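Local coordinates for protein polymeric immunoglobulin receptor (Mus musculus, PDB 4NOF) that probably binds polymeric immunoglobulins and carries them across epithelia into secretions, seen here as its second V-type immunoglobulin domain, at residues S59-F67 and Y77-D87; I23-N31 and C93-K104. All blocks are in the same frame, centred on the assembly; numbering follows the deposited sequence.

Interaction 1: residues S59-F67 and Y77-D87; sequences SYIGRAKLF and YVNISHLTHND
Leu-66 and Val-78 face each other as a non-hydrogen-bonded pair, with Leu-66 CG 4.0 Å from Val-78 CG2. Two residues along, Ala-64 and Ile-80 pair on the same inward side, where Ile-50 of strand 46-51 meets Ala-64 and Val-78, Leu-38 of strand 36-41 meets Val-78, and Ile-23 meets Ile-80. Ile-80 sends CG2 to the rim of the Tyr-60 ring, 4.1 Å from Tyr-60 CD2 and near the ring plane, while the hydroxyl of Tyr-60 goes on to Tyr-91.

Lys-65, Asn-79, Phe-67 and Tyr-77 point to the outer face. Their backbones make two pairs of reciprocal hydrogen bonds, including Asn-79 N to Lys-65 O at 2.8 Å. Phe-67 holds its ring between its own backbone N and carbonyl carbon (chi1 57°), which lays one face over Tyr-77 CB. Tyr-77 CB makes a CH-pi contact, 3.9 Å from the centroid of the Phe-67 ring; the two rings are nearly parallel but slid apart and barely overlap.

Beyond the strands the contact turns polar. Arg-63 O takes Ser-81 N and Ser-81 OG, and a water lies within hydrogen-bonding distance of both this oxygen and Asn-79 OD1. The Arg-63 side chain, bent at chi3 (-69°), swings its guanidinium end-on to the carboxylate of Asp-87, the two planes nearly coplanar. Arg-63 NH2 meets Asp-87 OD1 at 2.9 Å in an almost straight bond (178°) to the syn lone pair, and Arg-63 NH1 meets Asp-87 OD2 at 2.8 Å. Arg-63 NH1 also donates to Ser-81 O and NH2 to Ser-59 O, which fixes the group's rotation. Thr-84 N reaches Asp-87 OD2 from above the carboxylate plane, 2.9 Å away.

This arginine-aspartate salt bridge between the start of strand D and the E-F turn is a hallmark of V-set immunoglobulin domains, and the bond from Tyr-91 OH to Asp-87 O beside it is the tyrosine corner.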
loop_
_atom_site.group_PDB
_atom_site.type_symbol
_atom_site.label_atom_id
_atom_site.label_comp_id
_atom_site.label_asym_id
_atom_site.label_seq_id
_atom_site.Cartn_x
_atom_site.Cartn_y
_atom_site.Cartn_z
ATOM N N SER A 59 -1.810 1.272 -14.121
ATOM C CA SER A 59 -2.412 -0.032 -13.858
ATOM C C SER A 59 -3.417 -0.046 -12.710
ATOM O O SER A 59 -4.183 -1.014 -12.583
ATOM C CB SER A 59 -1.339 -1.089 -13.615
ATOM O OG SER A 59 -0.533 -1.245 -14.788
ATOM N N TYR A 60 -3.463 1.024 -11.924
ATOM C CA TYR A 60 -4.348 1.123 -10.769
ATOM C C TYR A 60 -5.325 2.290 -10.835
ATOM O O TYR A 60 -6.158 2.445 -9.972
ATOM C CB TYR A 60 -3.528 1.261 -9.501
ATOM C CG TYR A 60 -2.726 0.058 -9.089
ATOM C CD1 TYR A 60 -1.449 -0.152 -9.596
ATOM C CD2 TYR A 60 -3.211 -0.846 -8.146
ATOM C CE1 TYR A 60 -0.668 -1.232 -9.179
ATOM C CE2 TYR A 60 -2.436 -1.929 -7.727
ATOM C CZ TYR A 60 -1.171 -2.129 -8.251
ATOM O OH TYR A 60 -0.354 -3.190 -7.848
ATOM N N ILE A 61 -5.252 3.126 -11.870
ATOM C CA ILE A 61 -6.128 4.289 -11.872
ATOM C C ILE A 61 -7.588 3.830 -11.934
ATOM O O ILE A 61 -7.922 2.815 -12.574
ATOM C CB ILE A 61 -5.797 5.299 -12.992
ATOM C CG1 ILE A 61 -6.541 6.613 -12.721
ATOM C CG2 ILE A 61 -6.080 4.678 -14.332
ATOM C CD1 ILE A 61 -6.112 7.812 -13.520
ATOM N N GLY A 62 -8.418 4.524 -11.176
ATOM C CA GLY A 62 -9.833 4.154 -11.023
ATOM C C GLY A 62 -10.093 3.035 -10.021
ATOM O O GLY A 62 -11.251 2.727 -9.732
ATOM N N ARG A 63 -9.027 2.414 -9.517
ATOM C CA ARG A 63 -9.122 1.277 -8.579
ATOM C C ARG A 63 -8.476 1.539 -7.242
ATOM O O ARG A 63 -8.730 0.804 -6.294
ATOM C CB ARG A 63 -8.436 0.011 -9.132
ATOM C CG ARG A 63 -8.858 -0.420 -10.491
ATOM C CD ARG A 63 -8.373 -1.833 -10.807
ATOM N NE ARG A 63 -6.945 -2.023 -10.978
ATOM C CZ ARG A 63 -6.204 -2.889 -10.266
ATOM N NH1 ARG A 63 -6.761 -3.601 -9.304
ATOM N NH2 ARG A 63 -4.904 -3.041 -10.519
ATOM N N ALA A 64 -7.584 2.525 -7.152
ATOM C CA ALA A 64 -6.854 2.803 -5.943
ATOM C C ALA A 64 -7.249 4.175 -5.403
ATOM O O ALA A 64 -7.378 5.137 -6.150
ATOM C CB ALA A 64 -5.347 2.752 -6.191
ATOM N N LYS A 65 -7.441 4.251 -4.098
ATOM C CA LYS A 65 -7.738 5.519 -3.462
ATOM C C LYS A 65 -6.996 5.570 -2.139
ATOM O O LYS A 65 -6.918 4.561 -1.398
ATOM C CB LYS A 65 -9.239 5.672 -3.248
ATOM C CG LYS A 65 -10.055 5.710 -4.543
ATOM C CD LYS A 65 -9.786 6.977 -5.354
ATOM C CE LYS A 65 -10.605 7.047 -6.643
ATOM N NZ LYS A 65 -10.469 5.845 -7.525
ATOM N N LEU A 66 -6.423 6.736 -1.865
ATOM C CA LEU A 66 -5.639 6.960 -0.665
ATOM C C LEU A 66 -6.365 7.991 0.191
ATOM O O LEU A 66 -6.714 9.058 -0.311
ATOM C CB LEU A 66 -4.256 7.482 -1.022
ATOM C CG LEU A 66 -3.194 7.512 0.065
ATOM C CD1 LEU A 66 -1.762 7.480 -0.485
ATOM C CD2 LEU A 66 -3.345 8.773 0.929
ATOM N N PHE A 67 -6.591 7.660 1.452
ATOM C CA PHE A 67 -7.360 8.561 2.338
ATOM C C PHE A 67 -6.979 8.346 3.790
ATOM O O PHE A 67 -6.303 7.371 4.144
ATOM C CB PHE A 67 -8.853 8.342 2.133
ATOM C CG PHE A 67 -9.300 6.920 2.367
ATOM C CD1 PHE A 67 -9.261 5.986 1.343
ATOM C CD2 PHE A 67 -9.743 6.510 3.614
ATOM C CE1 PHE A 67 -9.661 4.672 1.561
ATOM C CE2 PHE A 67 -10.164 5.222 3.826
ATOM C CZ PHE A 67 -10.114 4.290 2.820
ATOM N N TYR A 77 -4.774 5.080 4.597
ATOM C CA TYR A 77 -5.353 3.893 4.007
ATOM C C TYR A 77 -5.263 3.973 2.510
ATOM O O TYR A 77 -5.360 5.047 1.932
ATOM C CB TYR A 77 -6.800 3.700 4.403
ATOM C CG TYR A 77 -7.035 3.637 5.887
ATOM C CD1 TYR A 77 -6.906 2.428 6.581
ATOM C CD2 TYR A 77 -7.306 4.790 6.607
ATOM C CE1 TYR A 77 -7.117 2.372 7.967
ATOM C CE2 TYR A 77 -7.506 4.735 8.002
ATOM C CZ TYR A 77 -7.418 3.536 8.660
ATOM O OH TYR A 77 -7.617 3.497 10.048
ATOM N N VAL A 78 -5.046 2.814 1.890
ATOM C CA VAL A 78 -5.206 2.680 0.447
ATOM C C VAL A 78 -6.172 1.561 0.122
ATOM O O VAL A 78 -5.949 0.411 0.497
ATOM C CB VAL A 78 -3.862 2.422 -0.266
ATOM C CG1 VAL A 78 -4.086 2.284 -1.755
ATOM C CG2 VAL A 78 -2.888 3.561 0.030
ATOM N N ASN A 79 -7.286 1.906 -0.519
ATOM C CA ASN A 79 -8.207 0.893 -0.966
ATOM C C ASN A 79 -7.862 0.547 -2.372
ATOM O O ASN A 79 -7.702 1.431 -3.190
ATOM C CB ASN A 79 -9.674 1.339 -0.889
ATOM C CG ASN A 79 -10.629 0.191 -1.220
ATOM O OD1 ASN A 79 -11.078 0.091 -2.340
ATOM N ND2 ASN A 79 -10.849 -0.714 -0.280
ATOM N N ILE A 80 -7.730 -0.742 -2.660
ATOM C CA ILE A 80 -7.589 -1.196 -4.027
ATOM C C ILE A 80 -8.746 -2.101 -4.365
ATOM O O ILE A 80 -8.962 -3.113 -3.695
ATOM C CB ILE A 80 -6.251 -1.940 -4.282
ATOM C CG1 ILE A 80 -5.048 -1.078 -3.897
ATOM C CG2 ILE A 80 -6.127 -2.341 -5.739
ATOM C CD1 ILE A 80 -3.779 -1.852 -3.801
ATOM N N SER A 81 -9.493 -1.716 -5.386
ATOM C CA SER A 81 -10.663 -2.502 -5.808
ATOM C C SER A 81 -10.402 -3.337 -7.070
ATOM O O SER A 81 -9.409 -3.169 -7.756
ATOM C CB SER A 81 -11.839 -1.570 -6.034
ATOM O OG SER A 81 -11.571 -0.662 -7.069
ATOM N N HIS A 82 -11.338 -4.232 -7.374
ATOM C CA HIS A 82 -11.263 -5.065 -8.570
ATOM C C HIS A 82 -9.925 -5.781 -8.666
ATOM O O HIS A 82 -9.241 -5.744 -9.682
ATOM C CB HIS A 82 -11.512 -4.207 -9.823
ATOM C CG HIS A 82 -12.851 -3.534 -9.819
ATOM N ND1 HIS A 82 -13.001 -2.164 -9.788
ATOM C CD2 HIS A 82 -14.104 -4.049 -9.771
ATOM C CE1 HIS A 82 -14.289 -1.863 -9.752
ATOM N NE2 HIS A 82 -14.979 -2.988 -9.737
ATOM N N LEU A 83 -9.545 -6.438 -7.579
ATOM C CA LEU A 83 -8.246 -7.091 -7.522
ATOM C C LEU A 83 -8.024 -8.105 -8.632
ATOM O O LEU A 83 -8.947 -8.860 -8.980
ATOM C CB LEU A 83 -8.066 -7.764 -6.187
ATOM C CG LEU A 83 -7.903 -6.791 -5.016
ATOM C CD1 LEU A 83 -8.098 -7.513 -3.691
ATOM C CD2 LEU A 83 -6.537 -6.143 -5.072
ATOM N N THR A 84 -6.812 -8.087 -9.179
ATOM C CA THR A 84 -6.327 -9.027 -10.188
ATOM C C THR A 84 -5.185 -9.878 -9.647
ATOM O O THR A 84 -4.537 -9.526 -8.650
ATOM C CB THR A 84 -5.777 -8.307 -11.441
ATOM O OG1 THR A 84 -4.585 -7.562 -11.133
ATOM C CG2 THR A 84 -6.828 -7.378 -12.030
ATOM N N HIS A 85 -4.898 -10.999 -10.299
ATOM C CA HIS A 85 -3.776 -11.782 -9.814
ATOM C C HIS A 85 -2.453 -11.003 -9.889
ATOM O O HIS A 85 -1.570 -11.170 -9.051
ATOM C CB HIS A 85 -3.636 -13.142 -10.484
ATOM C CG HIS A 85 -2.647 -14.015 -9.782
ATOM N ND1 HIS A 85 -1.400 -14.298 -10.295
ATOM C CD2 HIS A 85 -2.699 -14.610 -8.565
ATOM C CE1 HIS A 85 -0.741 -15.060 -9.440
ATOM N NE2 HIS A 85 -1.505 -15.260 -8.381
ATOM N N ASN A 86 -2.343 -10.096 -10.838
ATOM C CA ASN A 86 -1.152 -9.281 -10.965
ATOM C C ASN A 86 -0.947 -8.287 -9.807
ATOM O O ASN A 86 0.154 -7.800 -9.618
ATOM C CB ASN A 86 -1.170 -8.525 -12.283
ATOM C CG ASN A 86 -0.795 -9.420 -13.477
ATOM O OD1 ASN A 86 -0.298 -10.548 -13.308
ATOM N ND2 ASN A 86 -1.044 -8.923 -14.675
ATOM N N ASP A 87 -2.016 -8.001 -9.061
ATOM C CA ASP A 87 -1.931 -7.156 -7.853
ATOM C C ASP A 87 -1.245 -7.887 -6.698
ATOM O O ASP A 87 -0.824 -7.254 -5.749
ATOM C CB ASP A 87 -3.320 -6.703 -7.384
ATOM C CG ASP A 87 -3.997 -5.722 -8.354
ATOM O OD1 ASP A 87 -3.274 -4.905 -8.973
ATOM O OD2 ASP A 87 -5.246 -5.760 -8.459
HETATM O O HOH W 1 -10.695 1.668 -4.513
#

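Interaction 2: residues I23-N31 and C93-K104; sequences IECPFKREN and CQAGEGPSADKK
Cys-25 and Cys-93 form the tight end of this contact, a disulfide with Cys-25 SG to Cys-93 SG 2.1 Å and a torsion of -61° about the S-S bond. Ile-23 CG2 lies against the sulfur of Cys-93. Further along, the CB of Ala-95 presses on Phe-27 CB at 3.5 Å, and the Phe-27 ring turns away from segment 93-104 toward Phe-76 and Lys-36.

The polar centre comes next. Asp-102 OD2 receives two donors from opposite faces of its carboxylate: Lys-28 N at 2.8 Å and Asn-31 ND2 at 2.8 Å. The amide of Asn-31 stands almost perpendicular to that carboxylate (84°), and Asn-31 ND2 spends its other hydrogen on Ser-100 O, 2.9 Å away, both acceptors lying close to the amide plane. With CG set beside its backbone N (chi1 -74°), Asn-31 reaches across to the 96-101 turn, where Asn-31 OD1 sits 3.5 Å from Gly-96 CA and bonds to Ser-34 OG and a water. A side chain on Gly-96 would run into that oxygen. Were Asn-31 replaced by an alanine, Ser-100 O would probably lose this donor and Asp-102 OD2 would be held from one face alone, the two loops being then less firmly joined.

The outer side is looser and wetter. Pro-26 O is tied by two waters to Asp-102 O and Lys-103 O rather than directly, and another water spans Glu-30 OE1 and Asp-102 OD1, probably easing the meeting of two acidic groups. Pro-26 CD only brushes Lys-104 CG, at 3.8 Å.

Strand 23-26 belongs to one sheet of the sandwich, next to strand 75-80. Strands 93-95 and 102-104 belong to the other, where strand 36-41 flanks 93-95, so the disulfide is the canonical B-to-F pin between sheets and the polar cluster joins the loops corresponding to CDR1 and CDR3.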
loop_
_atom_site.group_PDB
_atom_site.type_symbol
_atom_site.label_atom_id
_atom_site.label_comp_id
_atom_site.label_asym_id
_atom_site.label_seq_id
_atom_site.Cartn_x
_atom_site.Cartn_y
_atom_site.Cartn_z
ATOM N N ILE A 23 -5.771 -1.412 2.645
ATOM C CA ILE A 23 -4.437 -1.543 3.254
ATOM C C ILE A 23 -4.244 -0.420 4.279
ATOM O O ILE A 23 -4.467 0.733 3.966
ATOM C CB ILE A 23 -3.335 -1.444 2.168
ATOM C CG1 ILE A 23 -3.468 -2.581 1.158
ATOM C CG2 ILE A 23 -1.937 -1.424 2.798
ATOM C CD1 ILE A 23 -2.602 -2.420 -0.072
ATOM N N GLU A 24 -3.838 -0.782 5.487
ATOM C CA GLU A 24 -3.559 0.140 6.569
ATOM C C GLU A 24 -2.074 0.484 6.624
ATOM O O GLU A 24 -1.203 -0.415 6.724
ATOM C CB GLU A 24 -3.972 -0.484 7.899
ATOM C CG GLU A 24 -3.866 0.491 9.062
ATOM C CD GLU A 24 -4.531 -0.037 10.330
ATOM O OE1 GLU A 24 -5.740 -0.359 10.273
ATOM O OE2 GLU A 24 -3.845 -0.110 11.370
ATOM N N CYS A 25 -1.771 1.775 6.605
ATOM C CA CYS A 25 -0.396 2.274 6.596
ATOM C C CYS A 25 -0.169 3.171 7.818
ATOM O O CYS A 25 -0.453 4.377 7.768
ATOM C CB CYS A 25 -0.150 3.089 5.327
ATOM S SG CYS A 25 -0.262 2.090 3.811
ATOM N N PRO A 26 0.337 2.593 8.910
ATOM C CA PRO A 26 0.649 3.388 10.103
ATOM C C PRO A 26 1.887 4.245 9.962
ATOM O O PRO A 26 2.805 3.903 9.235
ATOM C CB PRO A 26 0.885 2.335 11.214
ATOM C CG PRO A 26 0.836 0.999 10.566
ATOM C CD PRO A 26 0.648 1.161 9.079
ATOM N N PHE A 27 1.908 5.377 10.663
ATOM C CA PHE A 27 3.085 6.214 10.717
ATOM C C PHE A 27 3.108 7.003 12.030
ATOM O O PHE A 27 2.130 6.990 12.782
ATOM C CB PHE A 27 3.161 7.153 9.508
ATOM C CG PHE A 27 2.002 8.093 9.381
ATOM C CD1 PHE A 27 0.832 7.715 8.711
ATOM C CD2 PHE A 27 2.043 9.340 9.962
ATOM C CE1 PHE A 27 -0.260 8.586 8.620
ATOM C CE2 PHE A 27 0.972 10.226 9.853
ATOM C CZ PHE A 27 -0.183 9.856 9.193
ATOM N N LYS A 28 4.203 7.733 12.229
ATOM C CA LYS A 28 4.435 8.519 13.434
ATOM C C LYS A 28 4.264 10.002 13.196
ATOM O O LYS A 28 4.326 10.500 12.080
ATOM C CB LYS A 28 5.852 8.275 13.968
ATOM C CG LYS A 28 6.208 6.818 14.174
ATOM C CD LYS A 28 5.410 6.186 15.285
ATOM C CE LYS A 28 6.101 4.920 15.772
ATOM N NZ LYS A 28 5.164 4.143 16.619
ATOM N N ARG A 29 4.088 10.734 14.289
ATOM C CA ARG A 29 3.860 12.183 14.214
ATOM C C ARG A 29 4.902 12.950 13.393
ATOM O O ARG A 29 4.545 13.830 12.614
ATOM C CB ARG A 29 3.739 12.759 15.642
ATOM C CG ARG A 29 3.125 14.147 15.702
ATOM C CD ARG A 29 2.941 14.605 17.139
ATOM N NE ARG A 29 4.220 14.926 17.786
ATOM C CZ ARG A 29 4.914 14.116 18.588
ATOM N NH1 ARG A 29 4.481 12.888 18.879
ATOM N NH2 ARG A 29 6.062 14.543 19.110
ATOM N N GLU A 30 6.177 12.564 13.513
ATOM C CA GLU A 30 7.278 13.165 12.766
ATOM C C GLU A 30 6.998 13.279 11.242
ATOM O O GLU A 30 7.454 14.212 10.583
ATOM C CB GLU A 30 8.574 12.347 13.049
ATOM C CG GLU A 30 9.571 12.217 11.907
ATOM C CD GLU A 30 10.831 11.443 12.291
ATOM O OE1 GLU A 30 10.732 10.298 12.781
ATOM O OE2 GLU A 30 11.934 11.981 12.082
ATOM N N ASN A 31 6.225 12.339 10.704
ATOM C CA ASN A 31 5.949 12.289 9.271
ATOM C C ASN A 31 4.545 12.679 8.846
ATOM O O ASN A 31 4.205 12.586 7.662
ATOM C CB ASN A 31 6.295 10.889 8.736
ATOM C CG ASN A 31 7.786 10.693 8.633
ATOM O OD1 ASN A 31 8.456 11.445 7.938
ATOM N ND2 ASN A 31 8.312 9.738 9.356
ATOM N N CYS A 93 4.131 0.636 2.420
ATOM C CA CYS A 93 3.540 1.936 2.828
ATOM C C CYS A 93 4.662 2.827 3.237
ATOM O O CYS A 93 5.563 2.371 3.971
ATOM C CB CYS A 93 2.725 1.800 4.089
ATOM S SG CYS A 93 1.297 0.745 4.017
ATOM N N GLN A 94 4.606 4.091 2.842
ATOM C CA GLN A 94 5.612 5.045 3.335
ATOM C C GLN A 94 4.977 6.364 3.690
ATOM O O GLN A 94 4.133 6.895 2.947
ATOM C CB GLN A 94 6.697 5.261 2.297
ATOM C CG GLN A 94 7.904 6.043 2.811
ATOM C CD GLN A 94 9.088 6.022 1.850
ATOM O OE1 GLN A 94 9.607 4.966 1.523
ATOM N NE2 GLN A 94 9.536 7.193 1.422
ATOM N N ALA A 95 5.376 6.902 4.832
ATOM C CA ALA A 95 5.063 8.275 5.151
ATOM C C ALA A 95 6.390 8.967 5.334
ATOM O O ALA A 95 7.174 8.565 6.179
ATOM C CB ALA A 95 4.245 8.371 6.417
ATOM N N GLY A 96 6.636 9.979 4.520
ATOM C CA GLY A 96 7.919 10.691 4.545
ATOM C C GLY A 96 8.854 10.175 3.512
ATOM O O GLY A 96 8.518 9.304 2.761
ATOM N N GLU A 97 10.063 10.735 3.489
ATOM C CA GLU A 97 11.058 10.377 2.503
ATOM C C GLU A 97 12.388 10.160 3.224
ATOM O O GLU A 97 12.650 10.787 4.241
ATOM C CB GLU A 97 11.183 11.502 1.461
ATOM C CG GLU A 97 9.946 11.677 0.575
ATOM C CD GLU A 97 9.902 13.011 -0.163
ATOM O OE1 GLU A 97 10.874 13.798 -0.063
ATOM O OE2 GLU A 97 8.885 13.275 -0.848
ATOM N N GLY A 98 13.168 9.212 2.724
ATOM C CA GLY A 98 14.533 9.023 3.186
ATOM C C GLY A 98 14.645 8.213 4.463
ATOM O O GLY A 98 13.732 7.458 4.830
ATOM N N PRO A 99 15.768 8.378 5.175
ATOM C CA PRO A 99 16.065 7.506 6.336
ATOM C C PRO A 99 15.066 7.555 7.493
ATOM O O PRO A 99 14.970 6.587 8.235
ATOM C CB PRO A 99 17.427 8.030 6.815
ATOM C CG PRO A 99 18.047 8.627 5.592
ATOM C CD PRO A 99 16.929 9.220 4.795
ATOM N N SER A 100 14.373 8.668 7.670
ATOM C CA SER A 100 13.411 8.861 8.763
ATOM C C SER A 100 11.955 8.557 8.361
ATOM O O SER A 100 11.033 8.790 9.142
ATOM C CB SER A 100 13.461 10.300 9.240
ATOM O OG SER A 100 13.330 11.133 8.124
ATOM N N ALA A 101 11.765 8.029 7.162
ATOM C CA ALA A 101 10.402 7.680 6.714
ATOM C C ALA A 101 9.811 6.534 7.534
ATOM O O ALA A 101 10.519 5.624 7.962
ATOM C CB ALA A 101 10.407 7.345 5.237
ATOM N N ASP A 102 8.506 6.576 7.776
ATOM C CA ASP A 102 7.840 5.459 8.430
ATOM C C ASP A 102 7.365 4.505 7.338
ATOM O O ASP A 102 6.656 4.937 6.427
ATOM C CB ASP A 102 6.671 5.951 9.278
ATOM C CG ASP A 102 7.106 6.877 10.414
ATOM O OD1 ASP A 102 8.088 6.554 11.132
ATOM O OD2 ASP A 102 6.473 7.941 10.581
ATOM N N LYS A 103 7.762 3.232 7.433
ATOM C CA LYS A 103 7.453 2.240 6.402
ATOM C C LYS A 103 6.714 1.091 7.038
ATOM O O LYS A 103 6.921 0.769 8.228
ATOM C CB LYS A 103 8.719 1.736 5.711
ATOM C CG LYS A 103 9.466 2.757 4.889
ATOM C CD LYS A 103 10.754 2.126 4.388
ATOM C CE LYS A 103 11.639 3.127 3.696
ATOM N NZ LYS A 103 12.787 2.450 3.034
ATOM N N LYS A 104 5.811 0.482 6.279
ATOM C CA LYS A 104 5.111 -0.712 6.708
ATOM C C LYS A 104 5.111 -1.701 5.538
ATOM O O LYS A 104 4.685 -1.358 4.415
ATOM C CB LYS A 104 3.671 -0.396 7.127
ATOM C CG LYS A 104 2.795 -1.608 7.486
ATOM C CD LYS A 104 3.254 -2.295 8.747
ATOM C CE LYS A 104 2.534 -3.620 8.914
ATOM N NZ LYS A 104 2.991 -4.341 10.143
HETATM O O HOH W 2 3.659 3.956 6.548
HETATM O O HOH W 3 5.037 2.277 9.972
HETATM O O HOH W 4 9.016 8.234 12.818
HETATM O O HOH W 5 10.819 11.550 6.793
#

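In the fold
The two interactions lie on opposite sides of the centre of a single V-set domain, their own centres about 20 Å apart. Along the chain, interaction 1 is nested inside the loop that interaction 2 closes: 23-31 comes first, then 59-67 and 77-87, then 93-104. Strands 21-26 and 75-80 are neighbours in the three-stranded sheet, so the contacts meet directly, with Ile-23 N probably hydrogen-bonded to Val-78 O and the ends of Ile-23 and Ile-80 packed together. Interaction 1 builds the hairpin edge of that sheet and its E-F turn; interaction 2 ties the sheet to the five-stranded one. The two contacts thus lie toward opposite ends of the sandwich, one largely within a sheet and one between the sheets.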